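Long-range contacts in flavin adenine dinucleotide synthase (Saccharomyces cerevisiae, PDB 2WSI), which catalyses the transfer of an adenylyl group from ATP to flavin mononucleotide, yielding the coenzyme FAD and diphosphate: residues Asp198-Trp203 with Tyr292-Thr297; Asn233-Lys238 with Glu299-Ile304; Asn241-His246 with Asn286-Trp291. All blocks are in the same frame, centred on the assembly; numbering follows the deposited sequence.

All three contacts tie the chain's last loops, which follow helix 274-279, to earlier parts of the fold. Contact 1 brings 292-297 onto the start of helix 199-209 and is partly buried; leucine packing there is combined with hydrogen bonds. Contact 2, also partly buried, joins two loops without any hydrogen bond between them and includes R300 of the FAD site. Contact 3 lies at the surface, away from the cofactor, and works through an aromatic face, a weak polar pair and a water. Contacts 2 and 3 are continuous through backbone bonds from 236-238 to 286-288, while W203 of contact 1 packs on W291 of contact 3.

Contact 1: residues Asp198-Trp203 with Tyr292-Thr297; sequences DLTNIW and YLVDDT
This is a helix-to-loop contact: the first turn of helix 199-209, within the PAPS reductase-like domain, is met by the C-terminal loop 292-297. At the helix start, L199 N donates to D296 OD1 (2.8 Å), reaching the carboxylate on its syn side but tilted somewhat out of its plane, at an N-H...O angle of 151°. D198, the N-cap, turns its own carboxylate back over the helix: OD1 accepts from N201 N (3.0 Å) and from T200 OG1, the latter coming from above the carboxylate plane. D296 thus takes the amide of L199 and D198 that of N201. L199 points toward the loop. Its extended first torsion (chi1 -179°) carries CD2 to L293 CD2, 3.7 Å away, the two side chains crossing at about a right angle, and the same methyl lies against the L293 carbonyl. T200 CG2 meets V294 CB at 3.5 Å, the two side chains crossing at a slant. One turn on, the W203 indole brings its NE1 edge to L293 O (3.1 Å), a weak bond bent to 126°, while its ring also meets those of F247 and Y217. D198 OD2 and D296 OD2 are 4.9 Å apart; their like charges probably repel, a strain that may in part be eased by the amides of the helix N-terminus and by R166, whose ion pair with D296 is long and weak.

Contact 2: residues Asn233-Lys238 with Glu299-Ile304; sequences NPHLRK and ERAGRI. With FAD (flavin-adenine dinucleotide), chain C.
N233 and G302 bring the two backbones together, their CA atoms 4.5 Å apart. The earlier segment runs through a short 3-10 turn at 234-236, and the later one makes a type I beta turn from R300 to R303, closed by R303 N to R300 O (2.9 Å). No hydrogen bond links the two segments; they meet by van der Waals contact at the A301-G302 corner of the turn. The P234 ring lays CD against the peptide between these residues, 3.8 Å from G302 N. The A301 methyl meets two side chains: H235 CD2 approaches it at 3.6 Å, with CB close to the imidazole plane at the ring edge, and N233 OD1 lies 3.7 Å from the same CB. The N233 amide is fixed from both ends. OD1 accepts from H235 N (2.9 Å) in the carbonyl plane, on a lone pair, an Asx turn that starts the 3-10 segment, while ND2 donates to L298 O and T222 OG1. On the far side of the turn lies the FAD site of this PAPS reductase-family enzyme. The CB of R300 is turned away from 233-238, and the chain, bent at chi3 (65°), carries NH1 to FAD O1P at 2.8 Å; the bond is weak, with an N-H...O angle of 125°. FAD is also hydrogen-bonded by D182, I107, S59 and G164. R303 offers one face of its guanidinium to R300 NH2. E299, its CB likewise turned away from 233-238, forms salt bridges through OE2 with R166 and K64.

Contact 3: residues Asn241-His246 with Asn286-Trp291; sequences NNPALH and NYYPGW
Y288 is the first residue of 286-291 to touch the 241-246 loop, and its ring makes the main contact. P243 CD sits over one face, 4.0 Å from the Y288 ring centroid and 18° off the normal, a CH-pi contact displaced toward the CE2 rim. N241 O approaches the same rim obliquely, at 3.4 Å from Y288 CE2. At the far end, Y288 OH makes a weak hydrogen bond to N242 OD1 (3.5 Å), with the amide and ring planes 83° apart. K238 makes a cation-pi contact with the ring. A serine in place of Y288 would probably leave P243 without its aromatic face and N242 without its phenolic partner. P289 places CB over the centre of the W291 indole, and G290 is backbone-bonded to Y217 in helix 215-218. The CD1 edge of W291 meets L245 CD1 at 3.8 Å, close to the ring plane. The W291 backbone is joined to the loop by a water that donates to W291 O (2.8 Å) and A244 O and accepts from H246 N. Beyond the loop, W291 packs on W203 and L207 of helix 199-209.

Contact 1: residues Asp198-Trp203 with Tyr292-Thr297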
loop_
_atom_site.group_PDB
_atom_site.type_symbol
_atom_site.label_atom_id
_atom_site.label_comp_id
_atom_site.label_asym_id
_atom_site.label_seq_id
_atom_site.Cartn_x
_atom_site.Cartn_y
_atom_site.Cartn_z
ATOM N N ASP A 198 1.504 5.314 -10.883
ATOM C CA ASP A 198 0.207 5.120 -11.515
ATOM C C ASP A 198 -0.294 3.704 -11.313
ATOM O O ASP A 198 0.390 2.848 -10.716
ATOM C CB ASP A 198 0.212 5.526 -13.001
ATOM C CG ASP A 198 1.088 4.643 -13.863
ATOM O OD1 ASP A 198 1.268 3.432 -13.566
ATOM O OD2 ASP A 198 1.605 5.180 -14.872
ATOM N N LEU A 199 -1.519 3.465 -11.773
ATOM C CA LEU A 199 -2.213 2.223 -11.448
ATOM C C LEU A 199 -1.456 1.018 -12.011
ATOM O O LEU A 199 -1.350 -0.027 -11.372
ATOM C CB LEU A 199 -3.644 2.282 -11.974
ATOM C CG LEU A 199 -4.509 1.055 -11.697
ATOM C CD1 LEU A 199 -4.486 0.697 -10.195
ATOM C CD2 LEU A 199 -5.953 1.331 -12.196
ATOM N N THR A 200 -0.895 1.159 -13.202
ATOM C CA THR A 200 -0.155 0.037 -13.776
ATOM C C THR A 200 1.105 -0.284 -12.956
ATOM O O THR A 200 1.491 -1.450 -12.850
ATOM C CB THR A 200 0.253 0.297 -15.270
ATOM O OG1 THR A 200 1.082 1.453 -15.344
ATOM C CG2 THR A 200 -0.977 0.544 -16.119
ATOM N N ASN A 201 1.762 0.741 -12.418
ATOM C CA ASN A 201 2.950 0.513 -11.600
ATOM C C ASN A 201 2.542 -0.251 -10.337
ATOM O O ASN A 201 3.241 -1.161 -9.911
ATOM C CB ASN A 201 3.588 1.811 -11.152
ATOM C CG ASN A 201 4.074 2.689 -12.307
ATOM O OD1 ASN A 201 4.713 2.257 -13.282
ATOM N ND2 ASN A 201 3.795 3.948 -12.167
ATOM N N ILE A 202 1.397 0.116 -9.769
ATOM C CA ILE A 202 0.964 -0.487 -8.511
ATOM C C ILE A 202 0.750 -1.999 -8.727
ATOM O O ILE A 202 1.332 -2.827 -8.024
ATOM C CB ILE A 202 -0.311 0.199 -7.983
ATOM C CG1 ILE A 202 0.018 1.630 -7.494
ATOM C CG2 ILE A 202 -0.930 -0.652 -6.848
ATOM C CD1 ILE A 202 0.953 1.644 -6.221
ATOM N N TRP A 203 -0.040 -2.369 -9.735
ATOM C CA TRP A 203 -0.318 -3.785 -9.947
ATOM C C TRP A 203 0.938 -4.555 -10.371
ATOM O O TRP A 203 1.147 -5.693 -9.952
ATOM C CB TRP A 203 -1.375 -4.008 -11.029
ATOM C CG TRP A 203 -2.777 -3.545 -10.740
ATOM C CD1 TRP A 203 -3.554 -2.781 -11.557
ATOM C CD2 TRP A 203 -3.591 -3.858 -9.592
ATOM N NE1 TRP A 203 -4.798 -2.586 -10.983
ATOM C CE2 TRP A 203 -4.845 -3.237 -9.786
ATOM C CE3 TRP A 203 -3.387 -4.604 -8.434
ATOM C CZ2 TRP A 203 -5.884 -3.333 -8.851
ATOM C CZ3 TRP A 203 -4.439 -4.690 -7.494
ATOM C CH2 TRP A 203 -5.647 -4.047 -7.711
ATOM N N TYR A 292 -7.163 -6.281 -13.637
ATOM C CA TYR A 292 -7.586 -6.140 -15.040
ATOM C C TYR A 292 -7.941 -4.698 -15.381
ATOM O O TYR A 292 -8.234 -4.389 -16.543
ATOM C CB TYR A 292 -8.787 -7.050 -15.361
ATOM C CG TYR A 292 -8.371 -8.464 -15.641
ATOM C CD1 TYR A 292 -8.238 -8.928 -16.941
ATOM C CD2 TYR A 292 -8.070 -9.329 -14.600
ATOM C CE1 TYR A 292 -7.827 -10.236 -17.196
ATOM C CE2 TYR A 292 -7.664 -10.639 -14.843
ATOM C CZ TYR A 292 -7.546 -11.079 -16.136
ATOM O OH TYR A 292 -7.132 -12.362 -16.348
ATOM N N LEU A 293 -7.940 -3.812 -14.386
ATOM C CA LEU A 293 -8.081 -2.396 -14.687
ATOM C C LEU A 293 -6.720 -1.673 -14.697
ATOM O O LEU A 293 -5.950 -1.752 -13.733
ATOM C CB LEU A 293 -9.019 -1.717 -13.711
ATOM C CG LEU A 293 -9.304 -0.280 -14.132
ATOM C CD1 LEU A 293 -10.546 -0.270 -15.023
ATOM C CD2 LEU A 293 -9.498 0.643 -12.949
ATOM N N VAL A 294 -6.410 -0.984 -15.798
ATOM C CA VAL A 294 -5.172 -0.191 -15.866
ATOM C C VAL A 294 -5.438 1.277 -16.134
ATOM O O VAL A 294 -4.526 2.090 -16.083
ATOM C CB VAL A 294 -4.166 -0.697 -16.920
ATOM C CG1 VAL A 294 -3.522 -1.997 -16.450
ATOM C CG2 VAL A 294 -4.802 -0.842 -18.321
ATOM N N ASP A 295 -6.696 1.609 -16.411
ATOM C CA ASP A 295 -7.053 2.966 -16.810
ATOM C C ASP A 295 -7.252 3.767 -15.549
ATOM O O ASP A 295 -8.249 3.584 -14.837
ATOM C CB ASP A 295 -8.320 2.932 -17.679
ATOM C CG ASP A 295 -8.795 4.313 -18.067
ATOM O OD1 ASP A 295 -8.121 5.282 -17.664
ATOM O OD2 ASP A 295 -9.842 4.430 -18.755
ATOM N N ASP A 296 -6.290 4.632 -15.234
ATOM C CA ASP A 296 -6.310 5.341 -13.951
ATOM C C ASP A 296 -7.577 6.164 -13.802
ATOM O O ASP A 296 -8.006 6.440 -12.692
ATOM C CB ASP A 296 -5.103 6.288 -13.800
ATOM C CG ASP A 296 -3.777 5.548 -13.677
ATOM O OD1 ASP A 296 -3.194 5.556 -12.572
ATOM O OD2 ASP A 296 -3.321 4.964 -14.682
ATOM N N THR A 297 -8.155 6.593 -14.924
ATOM C CA THR A 297 -9.308 7.490 -14.855
ATOM C C THR A 297 -10.481 6.745 -14.230
ATOM O O THR A 297 -11.393 7.349 -13.671
ATOM C CB THR A 297 -9.753 8.045 -16.255
ATOM O OG1 THR A 297 -10.785 7.218 -16.784
ATOM C CG2 THR A 297 -8.609 8.091 -17.273
#

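Contact 2: residues Asn233-Lys238 with Glu299-Ile304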
loop_
_atom_site.group_PDB
_atom_site.type_symbol
_atom_site.label_atom_id
_atom_site.label_comp_id
_atom_site.label_asym_id
_atom_site.label_seq_id
_atom_site.Cartn_x
_atom_site.Cartn_y
_atom_site.Cartn_z
ATOM N N ASN A 233 -15.596 -2.860 -9.505
ATOM C CA ASN A 233 -15.575 -1.813 -10.517
ATOM C C ASN A 233 -16.522 -2.176 -11.678
ATOM O O ASN A 233 -16.383 -3.240 -12.273
ATOM C CB ASN A 233 -14.152 -1.596 -11.030
ATOM C CG ASN A 233 -14.010 -0.299 -11.808
ATOM O OD1 ASN A 233 -14.766 -0.029 -12.740
ATOM N ND2 ASN A 233 -13.012 0.486 -11.460
ATOM N N PRO A 234 -17.495 -1.301 -11.989
ATOM C CA PRO A 234 -18.483 -1.660 -13.033
ATOM C C PRO A 234 -17.829 -1.906 -14.389
ATOM O O PRO A 234 -18.390 -2.614 -15.222
ATOM C CB PRO A 234 -19.420 -0.439 -13.092
ATOM C CG PRO A 234 -18.695 0.686 -12.411
ATOM C CD PRO A 234 -17.717 0.047 -11.425
ATOM N N HIS A 235 -16.636 -1.341 -14.596
ATOM C CA HIS A 235 -15.887 -1.581 -15.818
ATOM C C HIS A 235 -15.221 -2.955 -15.849
ATOM O O HIS A 235 -14.663 -3.341 -16.881
ATOM C CB HIS A 235 -14.874 -0.451 -16.064
ATOM C CG HIS A 235 -15.509 0.902 -16.123
ATOM N ND1 HIS A 235 -16.170 1.365 -17.244
ATOM C CD2 HIS A 235 -15.630 1.872 -15.186
ATOM C CE1 HIS A 235 -16.652 2.572 -16.999
ATOM N NE2 HIS A 235 -16.341 2.901 -15.758
ATOM N N LEU A 236 -15.312 -3.712 -14.747
ATOM C CA LEU A 236 -14.797 -5.079 -14.729
ATOM C C LEU A 236 -15.920 -6.125 -14.781
ATOM O O LEU A 236 -15.663 -7.326 -14.713
ATOM C CB LEU A 236 -13.897 -5.310 -13.494
ATOM C CG LEU A 236 -12.674 -4.376 -13.475
ATOM C CD1 LEU A 236 -11.768 -4.676 -12.284
ATOM C CD2 LEU A 236 -11.874 -4.483 -14.787
ATOM N N ARG A 237 -17.161 -5.670 -14.907
ATOM C CA ARG A 237 -18.289 -6.586 -15.084
ATOM C C ARG A 237 -18.051 -7.436 -16.343
ATOM O O ARG A 237 -17.850 -6.905 -17.425
ATOM C CB ARG A 237 -19.576 -5.784 -15.197
ATOM C CG ARG A 237 -20.855 -6.545 -14.918
ATOM C CD ARG A 237 -21.988 -5.566 -14.598
ATOM N NE ARG A 237 -22.315 -4.683 -15.724
ATOM C CZ ARG A 237 -21.877 -3.426 -15.877
ATOM N NH1 ARG A 237 -21.078 -2.847 -14.976
ATOM N NH2 ARG A 237 -22.249 -2.732 -16.949
ATOM N N LYS A 238 -18.058 -8.754 -16.199
ATOM C CA LYS A 238 -17.581 -9.629 -17.269
ATOM C C LYS A 238 -18.471 -9.642 -18.510
ATOM O O LYS A 238 -17.971 -9.696 -19.630
ATOM C CB LYS A 238 -17.422 -11.052 -16.758
ATOM C CG LYS A 238 -16.227 -11.249 -15.863
ATOM C CD LYS A 238 -16.363 -12.528 -15.076
ATOM C CE LYS A 238 -15.022 -13.215 -14.928
ATOM N NZ LYS A 238 -14.521 -13.691 -16.251
ATOM N N GLU A 299 -10.308 4.224 -11.903
ATOM C CA GLU A 299 -9.915 3.520 -10.681
ATOM C C GLU A 299 -10.964 3.630 -9.580
ATOM O O GLU A 299 -11.219 2.674 -8.839
ATOM C CB GLU A 299 -8.562 4.055 -10.180
ATOM C CG GLU A 299 -8.016 3.346 -8.940
ATOM C CD GLU A 299 -6.509 3.626 -8.688
ATOM O OE1 GLU A 299 -5.857 4.212 -9.562
ATOM O OE2 GLU A 299 -5.986 3.234 -7.622
ATOM N N ARG A 300 -11.582 4.793 -9.457
ATOM C CA ARG A 300 -12.521 4.995 -8.371
ATOM C C ARG A 300 -13.976 4.828 -8.835
ATOM O O ARG A 300 -14.886 5.287 -8.168
ATOM C CB ARG A 300 -12.315 6.387 -7.765
ATOM C CG ARG A 300 -10.955 6.546 -7.087
ATOM C CD ARG A 300 -10.843 7.890 -6.420
ATOM N NE ARG A 300 -11.795 8.008 -5.326
ATOM C CZ ARG A 300 -11.507 7.770 -4.049
ATOM N NH1 ARG A 300 -10.282 7.411 -3.691
ATOM N NH2 ARG A 300 -12.452 7.899 -3.129
ATOM N N ALA A 301 -14.182 4.152 -9.961
ATOM C CA ALA A 301 -15.523 4.068 -10.553
ATOM C C ALA A 301 -16.508 3.289 -9.682
ATOM O O ALA A 301 -17.716 3.535 -9.738
ATOM C CB ALA A 301 -15.470 3.477 -11.950
ATOM N N GLY A 302 -16.006 2.363 -8.875
ATOM C CA GLY A 302 -16.852 1.672 -7.912
ATOM C C GLY A 302 -17.109 2.428 -6.603
ATOM O O GLY A 302 -17.774 1.899 -5.706
ATOM N N ARG A 303 -16.595 3.654 -6.496
ATOM C CA ARG A 303 -16.769 4.488 -5.305
ATOM C C ARG A 303 -17.896 5.545 -5.425
ATOM O O ARG A 303 -18.442 5.769 -6.505
ATOM C CB ARG A 303 -15.460 5.212 -4.996
ATOM C CG ARG A 303 -14.245 4.306 -4.915
ATOM C CD ARG A 303 -14.227 3.589 -3.595
ATOM N NE ARG A 303 -14.230 4.528 -2.475
ATOM C CZ ARG A 303 -13.141 4.943 -1.836
ATOM N NH1 ARG A 303 -11.952 4.502 -2.198
ATOM N NH2 ARG A 303 -13.238 5.799 -0.827
ATOM N N ILE A 304 -18.203 6.197 -4.301
ATOM C CA ILE A 304 -19.198 7.281 -4.213
ATOM C C ILE A 304 -20.601 6.711 -4.122
ATOM O O ILE A 304 -20.784 5.497 -4.180
ATOM C CB ILE A 304 -19.107 8.289 -5.399
ATOM C CG1 ILE A 304 -17.861 9.172 -5.267
ATOM C CG2 ILE A 304 -20.356 9.174 -5.479
ATOM C CD1 ILE A 304 -16.580 8.484 -5.680
HETATM P PA FAD C . -7.397 7.330 0.787
HETATM O O1A FAD C . -8.425 6.275 0.479
HETATM O O2A FAD C . -7.887 8.266 1.859
HETATM O O5B FAD C . -5.934 6.723 1.136
HETATM C C5B FAD C . -4.814 7.586 1.075
HETATM C C4B FAD C . -3.796 7.138 2.128
HETATM O O4B FAD C . -4.216 7.563 3.398
HETATM C C3B FAD C . -3.693 5.627 2.207
HETATM O O3B FAD C . -2.732 5.125 1.312
HETATM C C2B FAD C . -3.281 5.418 3.652
HETATM O O2B FAD C . -1.885 5.572 3.797
HETATM C C1B FAD C . -3.982 6.549 4.358
HETATM N N9A FAD C . -5.276 6.055 4.853
HETATM C C8A FAD C . -6.507 6.136 4.252
HETATM N N7A FAD C . -7.433 5.567 5.072
HETATM C C5A FAD C . -6.782 5.108 6.172
HETATM C C6A FAD C . -7.207 4.444 7.305
HETATM N N6A FAD C . -8.498 4.124 7.512
HETATM N N1A FAD C . -6.282 4.143 8.262
HETATM C C2A FAD C . -4.949 4.467 8.124
HETATM N N3A FAD C . -4.523 5.094 6.975
HETATM C C4A FAD C . -5.441 5.428 6.043
HETATM N N1 FAD C . -6.271 16.333 3.427
HETATM C C2 FAD C . -6.125 17.696 3.411
HETATM O O2 FAD C . -6.833 18.385 2.676
HETATM N N3 FAD C . -5.192 18.298 4.217
HETATM C C4 FAD C . -4.397 17.546 5.055
HETATM O O4 FAD C . -3.572 18.153 5.745
HETATM C C4X FAD C . -4.542 16.156 5.078
HETATM N N5 FAD C . -3.759 15.354 5.904
HETATM C C5X FAD C . -3.911 13.981 5.905
HETATM C C6 FAD C . -3.132 13.168 6.730
HETATM C C7 FAD C . -3.329 11.784 6.733
HETATM C C7M FAD C . -2.515 10.883 7.617
HETATM C C8 FAD C . -4.287 11.225 5.899
HETATM C C8M FAD C . -4.493 9.739 5.870
HETATM C C9 FAD C . -5.049 12.034 5.075
HETATM C C9A FAD C . -4.877 13.403 5.081
HETATM N N10 FAD C . -5.665 14.187 4.262
HETATM C C10 FAD C . -5.479 15.555 4.244
HETATM C "C1'" FAD C . -6.676 13.539 3.356
HETATM C "C2'" FAD C . -6.029 13.170 2.003
HETATM O "O2'" FAD C . -5.338 14.238 1.400
HETATM C "C3'" FAD C . -7.031 12.610 0.998
HETATM O "O3'" FAD C . -7.863 13.650 0.544
HETATM C "C4'" FAD C . -7.870 11.512 1.623
HETATM O "O4'" FAD C . -7.038 10.593 2.300
HETATM C "C5'" FAD C . -8.645 10.752 0.546
HETATM O "O5'" FAD C . -7.793 10.516 -0.560
HETATM P P FAD C . -7.825 9.107 -1.341
HETATM O O1P FAD C . -9.245 8.597 -1.400
HETATM O O2P FAD C . -7.134 9.239 -2.680
HETATM O O3P FAD C . -6.922 8.066 -0.538
#

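Contact 3: residues Asn241-His246 with Asn286-Trp291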
loop_
_atom_site.group_PDB
_atom_site.type_symbol
_atom_site.label_atom_id
_atom_site.label_comp_id
_atom_site.label_asym_id
_atom_site.label_seq_id
_atom_site.Cartn_x
_atom_site.Cartn_y
_atom_site.Cartn_z
ATOM N N ASN A 241 -17.600 -6.269 -20.469
ATOM C CA ASN A 241 -16.223 -5.816 -20.665
ATOM C C ASN A 241 -15.310 -7.023 -20.871
ATOM O O ASN A 241 -15.559 -8.082 -20.321
ATOM C CB ASN A 241 -15.720 -5.036 -19.456
ATOM C CG ASN A 241 -16.578 -3.839 -19.120
ATOM O OD1 ASN A 241 -16.328 -2.729 -19.598
ATOM N ND2 ASN A 241 -17.569 -4.041 -18.245
ATOM N N ASN A 242 -14.254 -6.859 -21.661
ATOM C CA ASN A 242 -13.295 -7.940 -21.883
ATOM C C ASN A 242 -11.858 -7.413 -21.871
ATOM O O ASN A 242 -11.174 -7.423 -22.896
ATOM C CB ASN A 242 -13.581 -8.648 -23.210
ATOM C CG ASN A 242 -14.890 -9.416 -23.192
ATOM O OD1 ASN A 242 -15.020 -10.425 -22.491
ATOM N ND2 ASN A 242 -15.868 -8.945 -23.961
ATOM N N PRO A 243 -11.386 -6.955 -20.702
ATOM C CA PRO A 243 -10.039 -6.373 -20.671
ATOM C C PRO A 243 -8.934 -7.421 -20.784
ATOM O O PRO A 243 -9.068 -8.547 -20.305
ATOM C CB PRO A 243 -9.996 -5.669 -19.314
ATOM C CG PRO A 243 -10.912 -6.461 -18.451
ATOM C CD PRO A 243 -11.994 -7.033 -19.362
ATOM N N ALA A 244 -7.837 -7.043 -21.421
ATOM C CA ALA A 244 -6.666 -7.908 -21.505
ATOM C C ALA A 244 -5.912 -7.909 -20.173
ATOM O O ALA A 244 -5.963 -6.934 -19.426
ATOM C CB ALA A 244 -5.757 -7.419 -22.611
ATOM N N LEU A 245 -5.205 -8.990 -19.883
ATOM C CA LEU A 245 -4.301 -8.999 -18.736
ATOM C C LEU A 245 -2.968 -8.415 -19.164
ATOM O O LEU A 245 -2.375 -8.851 -20.158
ATOM C CB LEU A 245 -4.106 -10.408 -18.200
ATOM C CG LEU A 245 -3.178 -10.567 -16.993
ATOM C CD1 LEU A 245 -3.698 -9.775 -15.780
ATOM C CD2 LEU A 245 -3.052 -12.031 -16.650
ATOM N N HIS A 246 -2.500 -7.416 -18.427
ATOM C CA HIS A 246 -1.248 -6.753 -18.785
ATOM C C HIS A 246 -0.084 -7.164 -17.908
ATOM O O HIS A 246 1.031 -6.675 -18.113
ATOM C CB HIS A 246 -1.394 -5.248 -18.684
ATOM C CG HIS A 246 -2.314 -4.677 -19.703
ATOM N ND1 HIS A 246 -1.980 -4.602 -21.037
ATOM C CD2 HIS A 246 -3.567 -4.176 -19.595
ATOM C CE1 HIS A 246 -2.988 -4.071 -21.708
ATOM N NE2 HIS A 246 -3.962 -3.800 -20.856
ATOM N N ASN A 286 -19.383 -12.054 -11.163
ATOM C CA ASN A 286 -19.478 -11.460 -12.492
ATOM C C ASN A 286 -18.438 -10.363 -12.749
ATOM O O ASN A 286 -18.652 -9.508 -13.613
ATOM C CB ASN A 286 -20.879 -10.875 -12.712
ATOM C CG ASN A 286 -21.122 -10.443 -14.176
ATOM O OD1 ASN A 286 -20.638 -11.080 -15.117
ATOM N ND2 ASN A 286 -21.872 -9.351 -14.359
ATOM N N TYR A 287 -17.329 -10.374 -12.002
ATOM C CA TYR A 287 -16.296 -9.337 -12.151
ATOM C C TYR A 287 -14.883 -9.890 -12.307
ATOM O O TYR A 287 -14.470 -10.784 -11.571
ATOM C CB TYR A 287 -16.306 -8.389 -10.951
ATOM C CG TYR A 287 -17.539 -7.548 -10.848
ATOM C CD1 TYR A 287 -17.587 -6.282 -11.429
ATOM C CD2 TYR A 287 -18.673 -8.018 -10.185
ATOM C CE1 TYR A 287 -18.725 -5.485 -11.348
ATOM C CE2 TYR A 287 -19.825 -7.226 -10.091
ATOM C CZ TYR A 287 -19.845 -5.965 -10.687
ATOM O OH TYR A 287 -20.967 -5.168 -10.600
ATOM N N TYR A 288 -14.149 -9.351 -13.277
ATOM C CA TYR A 288 -12.717 -9.566 -13.372
ATOM C C TYR A 288 -12.019 -8.971 -12.143
ATOM O O TYR A 288 -12.472 -7.990 -11.583
ATOM C CB TYR A 288 -12.146 -8.892 -14.614
ATOM C CG TYR A 288 -12.505 -9.576 -15.923
ATOM C CD1 TYR A 288 -11.661 -10.530 -16.481
ATOM C CD2 TYR A 288 -13.658 -9.244 -16.610
ATOM C CE1 TYR A 288 -11.962 -11.148 -17.682
ATOM C CE2 TYR A 288 -13.976 -9.860 -17.824
ATOM C CZ TYR A 288 -13.127 -10.811 -18.347
ATOM O OH TYR A 288 -13.433 -11.427 -19.539
ATOM N N PRO A 289 -10.911 -9.576 -11.735
ATOM C CA PRO A 289 -10.097 -9.038 -10.635
ATOM C C PRO A 289 -9.641 -7.615 -10.931
ATOM O O PRO A 289 -9.530 -7.231 -12.093
ATOM C CB PRO A 289 -8.898 -9.988 -10.593
ATOM C CG PRO A 289 -9.445 -11.288 -11.092
ATOM C CD PRO A 289 -10.470 -10.911 -12.157
ATOM N N GLY A 290 -9.361 -6.851 -9.878
ATOM C CA GLY A 290 -8.984 -5.454 -10.014
ATOM C C GLY A 290 -7.806 -5.221 -10.944
ATOM O O GLY A 290 -7.724 -4.183 -11.591
ATOM N N TRP A 291 -6.878 -6.170 -10.992
ATOM C CA TRP A 291 -5.649 -5.987 -11.759
ATOM C C TRP A 291 -5.903 -6.098 -13.272
ATOM O O TRP A 291 -4.981 -5.996 -14.085
ATOM C CB TRP A 291 -4.542 -6.961 -11.295
ATOM C CG TRP A 291 -4.927 -8.424 -11.164
ATOM C CD1 TRP A 291 -4.822 -9.398 -12.127
ATOM C CD2 TRP A 291 -5.401 -9.078 -9.988
ATOM N NE1 TRP A 291 -5.251 -10.607 -11.628
ATOM C CE2 TRP A 291 -5.604 -10.441 -10.316
ATOM C CE3 TRP A 291 -5.706 -8.642 -8.689
ATOM C CZ2 TRP A 291 -6.088 -11.368 -9.395
ATOM C CZ3 TRP A 291 -6.186 -9.573 -7.771
ATOM C CH2 TRP A 291 -6.364 -10.917 -8.131
HETATM O O HOH W 1 -4.348 -5.922 -16.803
#